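Local coordinates for protein ferredoxin-NADP reductase (Neisseria gonorrhoeae MIA_2011_03-10, PDB 5TR9) that probably transfers electrons between ferredoxin and NADP(H), using the flavin of its bound flavin-adenine dinucleotide (FAD), at residues E20-V25 and A94-G99; L32-I37 and E78-L83; Q49-G54 and Y66-A71. All coordinates share one frame; numbering follows the deposited sequence.

Interaction 1: E20-V25 and A94-G99; sequences EKILWV and AKMQQG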
loop_
_atom_site.group_PDB
_atom_site.type_symbol
_atom_site.label_atom_id
_atom_site.label_comp_id
_atom_site.label_asym_id
_atom_site.label_seq_id
_atom_site.Cartn_x
_atom_site.Cartn_y
_atom_site.Cartn_z
ATOM N N GLU A 20 -13.903 -18.148 5.023
ATOM C CA GLU A 20 -12.517 -18.456 5.331
ATOM C C GLU A 20 -12.303 -18.406 6.843
ATOM O O GLU A 20 -13.230 -18.161 7.620
ATOM C CB GLU A 20 -11.588 -17.492 4.590
ATOM C CG GLU A 20 -11.769 -17.527 3.066
ATOM C CD GLU A 20 -11.608 -18.921 2.476
ATOM O OE1 GLU A 20 -10.759 -19.695 2.974
ATOM O OE2 GLU A 20 -12.338 -19.249 1.511
ATOM N N LYS A 21 -11.065 -18.660 7.266
ATOM C CA LYS A 21 -10.716 -18.682 8.683
ATOM C C LYS A 21 -9.613 -17.674 8.968
ATOM O O LYS A 21 -8.671 -17.536 8.180
ATOM C CB LYS A 21 -10.228 -20.074 9.113
ATOM C CG LYS A 21 -11.258 -21.187 8.989
ATOM C CD LYS A 21 -12.142 -21.240 10.205
ATOM C CE LYS A 21 -12.905 -22.562 10.273
ATOM N NZ LYS A 21 -13.778 -22.755 9.081
ATOM N N ILE A 22 -9.724 -16.982 10.105
ATOM C CA ILE A 22 -8.594 -16.211 10.621
ATOM C C ILE A 22 -7.503 -17.184 11.039
ATOM O O ILE A 22 -7.749 -18.110 11.818
ATOM C CB ILE A 22 -9.018 -15.335 11.812
ATOM C CG1 ILE A 22 -10.120 -14.342 11.431
ATOM C CG2 ILE A 22 -7.792 -14.631 12.425
ATOM C CD1 ILE A 22 -9.710 -13.346 10.380
ATOM N N LEU A 23 -6.289 -16.981 10.527
ATOM C CA LEU A 23 -5.179 -17.843 10.913
ATOM C C LEU A 23 -4.391 -17.270 12.085
ATOM O O LEU A 23 -4.004 -18.017 12.992
ATOM C CB LEU A 23 -4.256 -18.084 9.715
ATOM C CG LEU A 23 -4.964 -18.687 8.493
ATOM C CD1 LEU A 23 -3.983 -18.866 7.351
ATOM C CD2 LEU A 23 -5.616 -20.007 8.829
ATOM N N TRP A 24 -4.161 -15.960 12.101
ATOM C CA TRP A 24 -3.441 -15.342 13.206
ATOM C C TRP A 24 -3.579 -13.835 13.081
ATOM O O TRP A 24 -3.825 -13.311 11.993
ATOM C CB TRP A 24 -1.955 -15.748 13.227
ATOM C CG TRP A 24 -1.205 -15.620 11.904
ATOM C CD1 TRP A 24 -0.903 -16.630 11.024
ATOM C CD2 TRP A 24 -0.621 -14.428 11.356
ATOM N NE1 TRP A 24 -0.201 -16.131 9.951
ATOM C CE2 TRP A 24 -0.003 -14.785 10.135
ATOM C CE3 TRP A 24 -0.564 -13.096 11.778
ATOM C CZ2 TRP A 24 0.655 -13.850 9.327
ATOM C CZ3 TRP A 24 0.095 -12.170 10.981
ATOM C CH2 TRP A 24 0.689 -12.548 9.764
ATOM N N VAL A 25 -3.404 -13.152 14.212
ATOM C CA VAL A 25 -3.422 -11.695 14.287
ATOM C C VAL A 25 -2.174 -11.262 15.035
ATOM O O VAL A 25 -1.897 -11.768 16.129
ATOM C CB VAL A 25 -4.676 -11.157 15.008
ATOM C CG1 VAL A 25 -4.668 -9.613 14.985
ATOM C CG2 VAL A 25 -5.959 -11.713 14.376
ATOM N N ALA A 94 -10.588 -6.108 16.467
ATOM C CA ALA A 94 -9.948 -6.085 17.780
ATOM C C ALA A 94 -10.287 -7.317 18.608
ATOM O O ALA A 94 -9.535 -7.657 19.528
ATOM C CB ALA A 94 -10.362 -4.819 18.533
ATOM N N LYS A 95 -11.400 -7.984 18.304
ATOM C CA LYS A 95 -11.865 -9.148 19.050
ATOM C C LYS A 95 -11.607 -10.472 18.345
ATOM O O LYS A 95 -11.741 -11.522 18.983
ATOM C CB LYS A 95 -13.367 -9.034 19.327
ATOM N N MET A 96 -11.247 -10.457 17.063
ATOM C CA MET A 96 -11.168 -11.710 16.319
ATOM C C MET A 96 -9.911 -12.491 16.693
ATOM O O MET A 96 -8.906 -11.937 17.151
ATOM C CB MET A 96 -11.192 -11.449 14.813
ATOM C CG MET A 96 -9.916 -10.860 14.252
ATOM S SD MET A 96 -10.158 -10.366 12.537
ATOM C CE MET A 96 -8.552 -9.666 12.172
ATOM N N GLN A 97 -9.979 -13.805 16.498
ATOM C CA GLN A 97 -8.820 -14.642 16.781
ATOM C C GLN A 97 -8.855 -15.885 15.908
ATOM O O GLN A 97 -9.856 -16.189 15.256
ATOM C CB GLN A 97 -8.771 -15.037 18.247
ATOM C CG GLN A 97 -9.858 -16.000 18.643
ATOM C CD GLN A 97 -9.938 -16.117 20.142
ATOM O OE1 GLN A 97 -9.083 -16.744 20.770
ATOM N NE2 GLN A 97 -10.942 -15.486 20.732
ATOM N N GLN A 98 -7.730 -16.601 15.923
ATOM C CA GLN A 98 -7.548 -17.806 15.125
ATOM C C GLN A 98 -8.755 -18.733 15.200
ATOM O O GLN A 98 -9.248 -19.053 16.286
ATOM C CB GLN A 98 -6.300 -18.550 15.605
ATOM C CG GLN A 98 -6.083 -19.867 14.889
ATOM C CD GLN A 98 -4.899 -20.634 15.443
ATOM O OE1 GLN A 98 -3.889 -20.041 15.814
ATOM N NE2 GLN A 98 -5.016 -21.949 15.492
ATOM N N GLY A 99 -9.232 -19.159 14.030
ATOM C CA GLY A 99 -10.335 -20.088 13.924
ATOM C C GLY A 99 -11.677 -19.425 13.690
ATOM O O GLY A 99 -12.638 -20.115 13.319
HETATM O O HOH W 1 -2.733 -17.908 15.629
#
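The carbonyl oxygen I22 O is held by two groups of the facing loop. G99 N donates a nearly straight hydrogen bond to I22 O at 2.9 Å, with 169° at the hydrogen. The CA of Q98 adds a CA-H...O contact to the same oxygen at 3.3 Å. Just beyond, the Q98 side chain runs over the next carbonyl, with Q98 CG 3.4 Å from L23 O. CG is anti to the backbone N (chi1 176°), which lays the chain along that carbonyl. A water also donates to L23 O. Its link to Q98 OE1 is too short to trust.

The inner side is apolar. M96 crosses I22 and V25 at about a right angle. Its sulfur M96 SD lies 3.7 Å from I22 CD1, and its methyl M96 CE lies 4.0 Å from V25 CG2. F35 also touches M96. At the other end, K21 CD rests 3.3 Å from G99 O.

G99 to I22 is the one hydrogen bond between 20-25 and 94-99; I22 also bonds through its backbone to D100. The loop after helix 88-95 is thus tied to strand 17-27 through the backbone, with apolar contacts beneath. The polar contacts of Q98 and G99 lie on the more exposed side.

Interaction 2: L32-I37 and E78-L83; sequences LITFAI and EYFAVL. With FAD (flavin-adenine dinucleotide), chain C.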
loop_
_atom_site.group_PDB
_atom_site.type_symbol
_atom_site.label_atom_id
_atom_site.label_comp_id
_atom_site.label_asym_id
_atom_site.label_seq_id
_atom_site.Cartn_x
_atom_site.Cartn_y
_atom_site.Cartn_z
ATOM N N LEU A 32 -2.150 -1.115 15.329
ATOM C CA LEU A 32 -1.741 -1.533 13.992
ATOM C C LEU A 32 -1.563 -3.043 13.989
ATOM O O LEU A 32 -0.703 -3.569 14.707
ATOM C CB LEU A 32 -0.445 -0.831 13.562
ATOM C CG LEU A 32 -0.554 0.702 13.471
ATOM C CD1 LEU A 32 0.796 1.321 13.137
ATOM C CD2 LEU A 32 -1.604 1.126 12.456
ATOM N N ILE A 33 -2.367 -3.738 13.181
ATOM C CA ILE A 33 -2.286 -5.196 13.116
ATOM C C ILE A 33 -1.992 -5.638 11.695
ATOM O O ILE A 33 -2.386 -4.992 10.716
ATOM C CB ILE A 33 -3.579 -5.884 13.622
ATOM C CG1 ILE A 33 -4.773 -5.495 12.742
ATOM C CG2 ILE A 33 -3.842 -5.519 15.073
ATOM C CD1 ILE A 33 -6.037 -6.330 13.011
ATOM N N THR A 34 -1.300 -6.770 11.583
ATOM C CA THR A 34 -1.393 -7.584 10.380
ATOM C C THR A 34 -2.086 -8.882 10.760
ATOM O O THR A 34 -2.067 -9.297 11.926
ATOM C CB THR A 34 -0.025 -7.859 9.728
ATOM O OG1 THR A 34 0.894 -8.424 10.676
ATOM C CG2 THR A 34 0.561 -6.560 9.169
ATOM N N PHE A 35 -2.755 -9.489 9.787
ATOM C CA PHE A 35 -3.407 -10.763 10.043
ATOM C C PHE A 35 -3.467 -11.554 8.751
ATOM O O PHE A 35 -3.410 -10.988 7.656
ATOM C CB PHE A 35 -4.816 -10.593 10.657
ATOM C CG PHE A 35 -5.807 -9.853 9.778
ATOM C CD1 PHE A 35 -5.877 -8.461 9.798
ATOM C CD2 PHE A 35 -6.721 -10.555 8.990
ATOM C CE1 PHE A 35 -6.808 -7.774 9.018
ATOM C CE2 PHE A 35 -7.663 -9.875 8.205
ATOM C CZ PHE A 35 -7.708 -8.479 8.218
ATOM N N ALA A 36 -3.536 -12.874 8.891
ATOM C CA ALA A 36 -3.607 -13.772 7.751
ATOM C C ALA A 36 -4.903 -14.561 7.813
ATOM O O ALA A 36 -5.391 -14.900 8.901
ATOM C CB ALA A 36 -2.425 -14.741 7.732
ATOM N N ILE A 37 -5.442 -14.867 6.634
ATOM C CA ILE A 37 -6.631 -15.695 6.512
ATOM C C ILE A 37 -6.345 -16.804 5.507
ATOM O O ILE A 37 -5.421 -16.717 4.690
ATOM C CB ILE A 37 -7.873 -14.881 6.084
ATOM C CG1 ILE A 37 -7.754 -14.438 4.619
ATOM C CG2 ILE A 37 -8.062 -13.642 6.974
ATOM C CD1 ILE A 37 -9.000 -13.712 4.114
ATOM N N GLU A 78 -2.652 -12.083 3.512
ATOM C CA GLU A 78 -2.331 -11.231 4.642
ATOM C C GLU A 78 -2.789 -9.804 4.372
ATOM O O GLU A 78 -2.776 -9.332 3.231
ATOM C CB GLU A 78 -0.826 -11.263 4.937
ATOM C CG GLU A 78 -0.445 -10.612 6.246
ATOM C CD GLU A 78 1.013 -10.816 6.611
ATOM O OE1 GLU A 78 1.541 -11.949 6.457
ATOM O OE2 GLU A 78 1.627 -9.842 7.087
ATOM N N TYR A 79 -3.185 -9.119 5.449
ATOM C CA TYR A 79 -3.704 -7.757 5.388
ATOM C C TYR A 79 -3.098 -6.938 6.518
ATOM O O TYR A 79 -2.632 -7.483 7.526
ATOM C CB TYR A 79 -5.243 -7.736 5.475
ATOM C CG TYR A 79 -5.884 -8.571 4.392
ATOM C CD1 TYR A 79 -6.109 -8.042 3.126
ATOM C CD2 TYR A 79 -6.210 -9.916 4.620
ATOM C CE1 TYR A 79 -6.673 -8.818 2.114
ATOM C CE2 TYR A 79 -6.771 -10.701 3.617
ATOM C CZ TYR A 79 -6.999 -10.146 2.367
ATOM O OH TYR A 79 -7.554 -10.944 1.385
ATOM N N PHE A 80 -3.070 -5.618 6.312
ATOM C CA PHE A 80 -2.577 -4.637 7.280
ATOM C C PHE A 80 -3.718 -3.675 7.578
ATOM O O PHE A 80 -4.184 -2.976 6.674
ATOM C CB PHE A 80 -1.360 -3.888 6.707
ATOM C CG PHE A 80 -0.936 -2.662 7.490
ATOM C CD1 PHE A 80 -1.018 -2.621 8.871
ATOM C CD2 PHE A 80 -0.390 -1.560 6.823
ATOM C CE1 PHE A 80 -0.615 -1.487 9.582
ATOM C CE2 PHE A 80 0.043 -0.439 7.525
ATOM C CZ PHE A 80 -0.073 -0.397 8.900
ATOM N N ALA A 81 -4.175 -3.646 8.835
ATOM C CA ALA A 81 -5.299 -2.801 9.224
ATOM C C ALA A 81 -4.936 -1.858 10.364
ATOM O O ALA A 81 -4.257 -2.242 11.325
ATOM C CB ALA A 81 -6.515 -3.650 9.642
ATOM N N VAL A 82 -5.393 -0.614 10.243
ATOM C CA VAL A 82 -5.316 0.357 11.333
ATOM C C VAL A 82 -6.644 0.337 12.077
ATOM O O VAL A 82 -7.714 0.466 11.468
ATOM C CB VAL A 82 -4.991 1.770 10.814
ATOM C CG1 VAL A 82 -5.795 2.081 9.603
ATOM C CG2 VAL A 82 -5.283 2.820 11.885
ATOM N N LEU A 83 -6.582 0.189 13.405
ATOM C CA LEU A 83 -7.814 0.127 14.189
ATOM C C LEU A 83 -8.302 1.543 14.477
ATOM O O LEU A 83 -7.598 2.344 15.107
ATOM C CB LEU A 83 -7.600 -0.671 15.476
ATOM C CG LEU A 83 -7.127 -2.106 15.230
ATOM C CD1 LEU A 83 -6.913 -2.828 16.556
ATOM C CD2 LEU A 83 -8.096 -2.888 14.336
HETATM P PA FAD C . -15.107 3.009 8.868
HETATM O O1A FAD C . -16.544 3.216 9.220
HETATM O O2A FAD C . -14.833 2.285 7.555
HETATM O O5B FAD C . -14.328 4.359 8.779
HETATM C C5B FAD C . -14.442 5.362 9.808
HETATM C C4B FAD C . -13.457 6.455 9.472
HETATM O O4B FAD C . -12.124 5.980 9.748
HETATM C C3B FAD C . -13.416 6.858 8.005
HETATM O O3B FAD C . -14.407 7.831 7.692
HETATM C C2B FAD C . -12.009 7.440 7.864
HETATM O O2B FAD C . -11.955 8.790 8.317
HETATM C C1B FAD C . -11.209 6.583 8.845
HETATM N N9A FAD C . -10.423 5.518 8.239
HETATM C C8A FAD C . -10.878 4.350 7.691
HETATM N N7A FAD C . -9.923 3.552 7.270
HETATM C C5A FAD C . -8.761 4.242 7.582
HETATM C C6A FAD C . -7.401 3.935 7.392
HETATM N N6A FAD C . -6.974 2.809 6.812
HETATM N N1A FAD C . -6.489 4.846 7.805
HETATM C C2A FAD C . -6.920 5.972 8.386
HETATM N N3A FAD C . -8.176 6.369 8.615
HETATM C C4A FAD C . -9.053 5.448 8.194
HETATM N N1 FAD C . -7.946 0.069 5.674
HETATM C C2 FAD C . -6.847 -0.534 6.210
HETATM O O2 FAD C . -6.624 -0.494 7.430
HETATM N N3 FAD C . -5.951 -1.181 5.367
HETATM C C4 FAD C . -6.064 -1.281 3.988
HETATM O O4 FAD C . -5.219 -1.893 3.335
HETATM C C4X FAD C . -7.239 -0.648 3.442
HETATM N N5 FAD C . -7.413 -0.676 2.133
HETATM C C5X FAD C . -8.543 -0.067 1.619
HETATM C C6 FAD C . -8.747 -0.094 0.237
HETATM C C7 FAD C . -9.864 0.505 -0.332
HETATM C C7M FAD C . -10.064 0.444 -1.824
HETATM C C8 FAD C . -10.810 1.134 0.493
HETATM C C8M FAD C . -12.035 1.785 -0.101
HETATM C C9 FAD C . -10.605 1.169 1.872
HETATM C C9A FAD C . -9.486 0.570 2.441
HETATM N N10 FAD C . -9.226 0.621 3.832
HETATM C C10 FAD C . -8.131 -0.004 4.364
HETATM C "C1'" FAD C . -10.225 1.141 4.768
HETATM C "C2'" FAD C . -11.073 -0.025 5.309
HETATM O "O2'" FAD C . -11.940 -0.558 4.304
HETATM C "C3'" FAD C . -11.904 0.397 6.523
HETATM O "O3'" FAD C . -12.588 1.610 6.233
HETATM C "C4'" FAD C . -11.110 0.444 7.830
HETATM O "O4'" FAD C . -10.710 -0.886 8.173
HETATM C "C5'" FAD C . -11.896 1.034 8.982
HETATM O "O5'" FAD C . -13.147 0.329 9.106
HETATM P P FAD C . -14.168 0.692 10.264
HETATM O O1P FAD C . -13.516 0.457 11.621
HETATM O O2P FAD C . -15.447 -0.007 9.966
HETATM O O3P FAD C . -14.354 2.274 10.054
HETATM O O HOH W 2 3.068 -9.533 9.569
#
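I33 and A81 pair backbone to backbone in both directions. I33 N donates to A81 O at 3.0 Å, and A81 N returns a bond to I33 O at 2.9 Å. F35 and Y79 repeat the pattern, so both are antiparallel hydrogen-bonded pairs. The carbonyls take further contacts: T34 CA approaches Y79 O at 3.1 Å, and the F80 ring brings its edge to I33 O.

The other edge of strand 78-82 serves the flavin. FAD N3 donates to F80 O at 2.8 Å, while V82 N donates to FAD O2 at 3.1 Å. One donor and one acceptor of the pyrimidine part of the ring are thereby matched to backbone.

On the face carrying F35 and Y79, the two rings meet obliquely, their planes 36° apart. Y79 CB sits over the F35 face in a CH-pi contact, 4.1 Å from the ring centroid. F35 CG lies between the backbone N and the carbonyl carbon (chi1 62°), which turns the ring back over its partner. I37 CD1 reaches the edge of the Y79 ring, and Y79 OH bonds to S51 OG.

On the opposite face, L32 CD2 packs 3.8 Å from V82 CB. T34 OG1 is hydrogen-bonded to H28 NE2 and to a water. That water's link to E78 is tentative, since E78 has two conformers.

This is regular antiparallel pairing in the FAD-binding barrel of the ferredoxin reductase family, with strand 76-82, at one edge of the sheet, meeting the flavin through its backbone.

Interaction 3: Q49-G54 and Y66-A71; sequences QFSRLG and YSVVSA. With FAD (flavin-adenine dinucleotide), chain C.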
loop_
_atom_site.group_PDB
_atom_site.type_symbol
_atom_site.label_atom_id
_atom_site.label_comp_id
_atom_site.label_asym_id
_atom_site.label_seq_id
_atom_site.Cartn_x
_atom_site.Cartn_y
_atom_site.Cartn_z
ATOM N N GLN A 49 -3.784 -5.058 -5.897
ATOM C CA GLN A 49 -5.237 -5.062 -5.809
ATOM C C GLN A 49 -5.715 -5.277 -4.373
ATOM O O GLN A 49 -4.940 -5.599 -3.463
ATOM C CB GLN A 49 -5.806 -6.136 -6.735
ATOM C CG GLN A 49 -5.632 -5.765 -8.203
ATOM C CD GLN A 49 -6.411 -6.676 -9.114
ATOM O OE1 GLN A 49 -6.384 -7.905 -8.974
ATOM N NE2 GLN A 49 -7.131 -6.080 -10.062
ATOM N N PHE A 50 -7.017 -5.061 -4.171
ATOM C CA PHE A 50 -7.617 -5.208 -2.853
ATOM C C PHE A 50 -8.742 -6.241 -2.840
ATOM O O PHE A 50 -9.406 -6.505 -3.852
ATOM C CB PHE A 50 -8.113 -3.848 -2.304
ATOM C CG PHE A 50 -9.164 -3.157 -3.145
ATOM C CD1 PHE A 50 -10.526 -3.381 -2.916
ATOM C CD2 PHE A 50 -8.799 -2.227 -4.113
ATOM C CE1 PHE A 50 -11.502 -2.710 -3.670
ATOM C CE2 PHE A 50 -9.770 -1.555 -4.872
ATOM C CZ PHE A 50 -11.115 -1.797 -4.646
ATOM N N SER A 51 -8.911 -6.850 -1.663
ATOM C CA SER A 51 -9.983 -7.779 -1.351
ATOM C C SER A 51 -11.120 -7.035 -0.671
ATOM O O SER A 51 -10.953 -5.922 -0.174
ATOM C CB SER A 51 -9.496 -8.873 -0.400
ATOM O OG SER A 51 -8.335 -9.528 -0.881
ATOM N N ARG A 52 -12.282 -7.669 -0.647
ATOM C CA ARG A 52 -13.377 -7.249 0.218
ATOM C C ARG A 52 -13.577 -8.341 1.258
ATOM O O ARG A 52 -13.800 -9.503 0.903
ATOM C CB ARG A 52 -14.659 -6.990 -0.574
ATOM C CG ARG A 52 -14.798 -5.552 -1.040
ATOM C CD ARG A 52 -16.030 -5.344 -1.916
ATOM N NE ARG A 52 -17.217 -6.054 -1.439
ATOM C CZ ARG A 52 -18.231 -5.486 -0.787
ATOM N NH1 ARG A 52 -18.211 -4.189 -0.515
ATOM N NH2 ARG A 52 -19.270 -6.221 -0.410
ATOM N N LEU A 53 -13.458 -7.970 2.528
ATOM C CA LEU A 53 -13.577 -8.889 3.649
ATOM C C LEU A 53 -14.832 -8.545 4.427
ATOM O O LEU A 53 -15.235 -7.380 4.488
ATOM C CB LEU A 53 -12.372 -8.794 4.586
ATOM C CG LEU A 53 -10.995 -9.008 3.959
ATOM C CD1 LEU A 53 -9.888 -8.853 5.020
ATOM C CD2 LEU A 53 -10.930 -10.381 3.294
ATOM N N GLY A 54 -15.445 -9.564 5.025
ATOM C CA GLY A 54 -16.714 -9.341 5.686
ATOM C C GLY A 54 -16.905 -10.258 6.872
ATOM O O GLY A 54 -16.169 -11.228 7.078
ATOM N N TYR A 66 -9.655 -4.119 1.774
ATOM C CA TYR A 66 -8.281 -4.147 2.287
ATOM C C TYR A 66 -7.335 -4.551 1.172
ATOM O O TYR A 66 -7.588 -5.541 0.486
ATOM C CB TYR A 66 -8.128 -5.126 3.470
ATOM C CG TYR A 66 -9.026 -4.686 4.588
ATOM C CD1 TYR A 66 -8.609 -3.718 5.496
ATOM C CD2 TYR A 66 -10.315 -5.190 4.690
ATOM C CE1 TYR A 66 -9.462 -3.259 6.480
ATOM C CE2 TYR A 66 -11.170 -4.739 5.657
ATOM C CZ TYR A 66 -10.737 -3.788 6.553
ATOM O OH TYR A 66 -11.613 -3.337 7.503
ATOM N N SER A 67 -6.242 -3.811 1.005
ATOM C CA SER A 67 -5.241 -4.222 0.017
ATOM C C SER A 67 -4.507 -5.474 0.473
ATOM O O SER A 67 -4.095 -5.582 1.629
ATOM C CB SER A 67 -4.216 -3.113 -0.204
ATOM O OG SER A 67 -4.847 -1.905 -0.599
ATOM N N VAL A 68 -4.301 -6.420 -0.449
ATOM C CA VAL A 68 -3.536 -7.610 -0.081
ATOM C C VAL A 68 -2.080 -7.222 0.137
ATOM O O VAL A 68 -1.454 -6.607 -0.735
ATOM C CB VAL A 68 -3.658 -8.701 -1.153
ATOM C CG1 VAL A 68 -2.932 -9.961 -0.673
ATOM C CG2 VAL A 68 -5.120 -9.009 -1.433
ATOM N N VAL A 69 -1.527 -7.584 1.305
ATOM C CA VAL A 69 -0.117 -7.290 1.554
ATOM C C VAL A 69 0.776 -8.487 1.251
ATOM O O VAL A 69 1.974 -8.295 0.991
ATOM C CB VAL A 69 0.136 -6.782 2.993
ATOM C CG1 VAL A 69 -0.870 -5.701 3.367
ATOM C CG2 VAL A 69 0.096 -7.902 3.991
ATOM N N SER A 70 0.228 -9.696 1.209
ATOM C CA SER A 70 1.017 -10.877 0.927
ATOM C C SER A 70 1.276 -11.028 -0.573
ATOM O O SER A 70 0.658 -10.376 -1.422
ATOM C CB SER A 70 0.298 -12.119 1.466
ATOM O OG SER A 70 -1.089 -12.041 1.150
ATOM N N ALA A 71 2.183 -11.945 -0.889
ATOM C CA ALA A 71 2.584 -12.180 -2.266
ATOM C C ALA A 71 1.502 -12.926 -3.036
ATOM O O ALA A 71 0.776 -13.761 -2.490
ATOM C CB ALA A 71 3.871 -12.997 -2.300
HETATM P PA FAD C . -15.107 3.009 8.868
HETATM O O1A FAD C . -16.544 3.216 9.220
HETATM O O2A FAD C . -14.833 2.285 7.555
HETATM O O5B FAD C . -14.328 4.359 8.779
HETATM C C5B FAD C . -14.442 5.362 9.808
HETATM C C4B FAD C . -13.457 6.455 9.472
HETATM O O4B FAD C . -12.124 5.980 9.748
HETATM C C3B FAD C . -13.416 6.858 8.005
HETATM O O3B FAD C . -14.407 7.831 7.692
HETATM C C2B FAD C . -12.009 7.440 7.864
HETATM O O2B FAD C . -11.955 8.790 8.317
HETATM C C1B FAD C . -11.209 6.583 8.845
HETATM N N9A FAD C . -10.423 5.518 8.239
HETATM C C8A FAD C . -10.878 4.350 7.691
HETATM N N7A FAD C . -9.923 3.552 7.270
HETATM C C5A FAD C . -8.761 4.242 7.582
HETATM C C6A FAD C . -7.401 3.935 7.392
HETATM N N6A FAD C . -6.974 2.809 6.812
HETATM N N1A FAD C . -6.489 4.846 7.805
HETATM C C2A FAD C . -6.920 5.972 8.386
HETATM N N3A FAD C . -8.176 6.369 8.615
HETATM C C4A FAD C . -9.053 5.448 8.194
HETATM N N1 FAD C . -7.946 0.069 5.674
HETATM C C2 FAD C . -6.847 -0.534 6.210
HETATM O O2 FAD C . -6.624 -0.494 7.430
HETATM N N3 FAD C . -5.951 -1.181 5.367
HETATM C C4 FAD C . -6.064 -1.281 3.988
HETATM O O4 FAD C . -5.219 -1.893 3.335
HETATM C C4X FAD C . -7.239 -0.648 3.442
HETATM N N5 FAD C . -7.413 -0.676 2.133
HETATM C C5X FAD C . -8.543 -0.067 1.619
HETATM C C6 FAD C . -8.747 -0.094 0.237
HETATM C C7 FAD C . -9.864 0.505 -0.332
HETATM C C7M FAD C . -10.064 0.444 -1.824
HETATM C C8 FAD C . -10.810 1.134 0.493
HETATM C C8M FAD C . -12.035 1.785 -0.101
HETATM C C9 FAD C . -10.605 1.169 1.872
HETATM C C9A FAD C . -9.486 0.570 2.441
HETATM N N10 FAD C . -9.226 0.621 3.832
HETATM C C10 FAD C . -8.131 -0.004 4.364
HETATM C "C1'" FAD C . -10.225 1.141 4.768
HETATM C "C2'" FAD C . -11.073 -0.025 5.309
HETATM O "O2'" FAD C . -11.940 -0.558 4.304
HETATM C "C3'" FAD C . -11.904 0.397 6.523
HETATM O "O3'" FAD C . -12.588 1.610 6.233
HETATM C "C4'" FAD C . -11.110 0.444 7.830
HETATM O "O4'" FAD C . -10.710 -0.886 8.173
HETATM C "C5'" FAD C . -11.896 1.034 8.982
HETATM O "O5'" FAD C . -13.147 0.329 9.106
HETATM P P FAD C . -14.168 0.692 10.264
HETATM O O1P FAD C . -13.516 0.457 11.621
HETATM O O2P FAD C . -15.447 -0.007 9.966
HETATM O O3P FAD C . -14.354 2.274 10.054
HETATM O O HOH W 3 -2.160 -5.878 -3.320
#
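Y66 leaves its strand beside L53 and reaches across to the FAD. Its CB packs on Y79. CG lies anti to the carbonyl carbon (chi1 -61°), which sends the ring along between protein and cofactor. Y66 CD2 meets L53 CD1 at 3.7 Å, the two side chains crossing at about a right angle. On the cofactor side, Y66 CD1 comes 3.7 Å from FAD N3. Y66 CE1 is close to both FAD N1 and FAD O4', and Y66 CZ also lies close to FAD O4'. The ribityl hydroxyl FAD O2' stands over one face of the ring, offset toward the rim. At the tip, Y66 OH and FAD O4' share a hydrogen bond of 2.7 Å. Either group could be the donor.

The backbone around Y66 is fixed on the neighbouring strand. S51 N donates to Y66 O at 2.8 Å, and Y66 N donates to S51 O. Both donors are tilted from the carbonyl plane, by 27° and 25°. Farther on, V68 N donates to Q49 O at 3.2 Å, within the carbonyl plane. A water bridges Q49 O and V68 O, donating to both. S67 N turns outward to donate to FAD O4 at 3.2 Å. V68 CG2 presses on S51 OG, which is also hydrogen-bonded to Y43 OH.

F50 takes the other end of the flavin. Its ring lies beneath the methyl FAD C7M, which stands 3.5 Å above the plane, over the ring centre.

R64, A65, Y66 and S67 match the family's Arg-x-Tyr-Ser motif, and R64 NE and A65 O also bond to the FAD. Within these two segments the cofactor is met in three ways: a phenol for the ribityl chain, an amide for the flavin carbonyl and an aromatic face for the dimethylbenzene end.

All three interactions reach the six-stranded antiparallel FAD-binding sheet; in interaction 1 only 20-25 is one of its strands. Interaction 3, in the hairpin 50-57 and 60-67, falls in sequence between the segments of interaction 2, and those between the segments of interaction 1. Centres are about 10 Å apart for interactions 1 and 2 and for 2 and 3, about 15 Å for 1 and 3. Neighbouring strands 17-27 and 32-38 link interactions 1 and 2, with a classic beta bulge where L23 and W24 face A36. Interactions 2 and 3 touch where S70 OG bonds to E78 N; both hold the FAD. Interaction 1 does not touch it; the M96 side chain is about 10 Å away.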